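Local atomic coordinates of nitrogenase molybdenum-iron protein beta chain (Clostridium pasteurianum, PDB entry 4WES), a protein that forms, with the alpha chain, the molybdenum-iron component of nitrogenase, shares an [8Fe-7S] cluster with that chain and takes part in reducing dinitrogen to ammonium. Residues 143-146 with 147-150. Numbering follows the deposited sequence.
Sequences VGSH and VTGF
Ser145 and Thr148 form a capping box at the N-terminus of helix 146-161, the helix that follows the loop carrying the cluster ligand Ser141. Thr148 OG1 reaches back to accept from Ser145 N at 2.9 Å, a nearly straight bond (167°). Next to this bond, the buried Gly144 brings its CA to 3.3 Å from Thr148 OG1. The other half of the cap is Ser145 OG, which accepts from Val147 N at 3.0 Å; a chi1 of 71° puts this oxygen between its own backbone N and carbonyl carbon. That OG also hydrogen-bonds Thr345. Gly149 N bonds to Ser145 O and Phe150 N to His146 O, as in an alpha-helix. The tight side is buried: in one of two conformers of Val147, CG2 sits over a face of the His146 ring, off toward the rim and 4.1 Å from the centroid, a CH-pi contact that the second conformer makes less certain. Asp320 at NE2 and the backbone N of Thr22 at ND1 fix the rotation of this imidazole, which lies about 6 Å from the side chain of the cluster ligand Cys23. The looser side is that of the partly exposed Val143, whose side chain comes no nearer to residues 147-150 than CG1 to Thr148 CG2, 4.9 Å.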
ATOM      1  N   VAL B 143      32.569   0.121  16.876  1.00  9.74           N
ATOM      2  CA  VAL B 143      33.063   0.304  15.532  1.00  9.90           C
ATOM      3  C   VAL B 143      31.924   0.080  14.549  1.00  9.75           C
ATOM      4  O   VAL B 143      31.215  -0.941  14.603  1.00  9.79           O
ATOM      5  CB  VAL B 143      34.212  -0.675  15.221  1.00 10.70           C
ATOM      6  CG1 VAL B 143      34.645  -0.561  13.767  1.00 11.37           C
ATOM      7  CG2 VAL B 143      35.371  -0.467  16.185  1.00 12.92           C
ATOM      8  N   GLY B 144      31.723   1.004  13.637  1.00 10.60           N
ATOM      9  CA  GLY B 144      30.800   0.734  12.533  1.00 10.26           C
ATOM     10  C   GLY B 144      29.374   0.604  12.982  1.00  9.89           C
ATOM     11  O   GLY B 144      28.913   1.367  13.840  1.00 11.18           O
ATOM     12  N   SER B 145      28.662  -0.330  12.370  1.00  9.31           N
ATOM     13  CA  SER B 145      27.255  -0.565  12.607  1.00  8.90           C
ATOM     14  C   SER B 145      26.964  -2.045  12.425  1.00  8.61           C
ATOM     15  O   SER B 145      27.843  -2.865  12.200  1.00  9.20           O
ATOM     16  CB  SER B 145      26.391   0.232  11.643  1.00  9.65           C
ATOM     17  OG  SER B 145      26.511  -0.332  10.327  1.00  9.41           O
ATOM     18  N   HIS B 146      25.672  -2.375  12.491  1.00  8.38           N
ATOM     19  CA  HIS B 146      25.210  -3.723  12.186  1.00  8.51           C
ATOM     20  C   HIS B 146      25.670  -4.176  10.802  1.00  8.44           C
ATOM     21  O   HIS B 146      25.877  -5.391  10.587  1.00  9.44           O
ATOM     22  CB  HIS B 146      23.681  -3.776  12.312  1.00  8.65           C
ATOM     23  CG  HIS B 146      22.974  -2.862  11.383  1.00  8.57           C
ATOM     24  ND1 HIS B 146      22.934  -1.496  11.560  1.00  9.35           N
ATOM     25  CD2 HIS B 146      22.310  -3.126  10.233  1.00  9.19           C
ATOM     26  CE1 HIS B 146      22.281  -0.970  10.545  1.00  9.70           C
ATOM     27  NE2 HIS B 146      21.878  -1.936   9.737  1.00  9.63           N
ATOM     28  N   VAL B 147      25.853  -3.269   9.845  1.00  9.14           N
ATOM     29  CA  VAL B 147      26.358  -3.655   8.532  0.57  8.08           C
ATOM     30  C   VAL B 147      27.772  -4.224   8.672  1.00  9.34           C
ATOM     31  O   VAL B 147      28.130  -5.251   8.066  1.00  9.42           O
ATOM     32  CB  VAL B 147      26.337  -2.455   7.585  0.57  6.99           C
ATOM     33  CG1 VAL B 147      27.037  -2.776   6.269  0.57  7.53           C
ATOM     34  CG2 VAL B 147      24.871  -1.991   7.358  0.57  6.31           C
ATOM     35  N   THR B 148      28.599  -3.555   9.460  1.00  9.36           N
ATOM     36  CA  THR B 148      29.966  -4.005   9.712  1.00  9.83           C
ATOM     37  C   THR B 148      29.960  -5.352  10.397  1.00  9.64           C
ATOM     38  O   THR B 148      30.827  -6.205  10.137  1.00 10.24           O
ATOM     39  CB  THR B 148      30.679  -2.971  10.587  1.00 10.25           C
ATOM     40  OG1 THR B 148      30.229  -1.649  10.289  1.00 10.10           O
ATOM     41  CG2 THR B 148      32.175  -3.068  10.424  1.00 12.09           C
ATOM     42  N   GLY B 149      29.011  -5.589  11.294  1.00  9.26           N
ATOM     43  CA  GLY B 149      28.887  -6.866  11.963  1.00  9.64           C
ATOM     44  C   GLY B 149      28.598  -8.008  10.999  1.00  9.97           C
ATOM     45  O   GLY B 149      29.196  -9.100  11.093  1.00  9.94           O
ATOM     46  N   PHE B 150      27.685  -7.754  10.066  1.00  9.25           N
ATOM     47  CA  PHE B 150      27.419  -8.694   8.984  1.00  9.27           C
ATOM     48  C   PHE B 150      28.720  -8.974   8.220  1.00  9.23           C
ATOM     49  O   PHE B 150      29.087 -10.126   7.964  1.00  9.90           O
ATOM     50  CB  PHE B 150      26.323  -8.138   8.092  1.00  9.62           C
ATOM     51  CG  PHE B 150      25.966  -9.041   6.933  1.00 10.00           C
ATOM     52  CD1 PHE B 150      24.886  -9.895   7.008  1.00 10.69           C
ATOM     53  CD2 PHE B 150      26.686  -8.992   5.763  1.00 10.36           C
ATOM     54  CE1 PHE B 150      24.551 -10.710   5.955  1.00 11.30           C
ATOM     55  CE2 PHE B 150      26.362  -9.819   4.693  1.00 11.53           C
ATOM     56  CZ  PHE B 150      25.266 -10.649   4.781  1.00 11.27           C
TER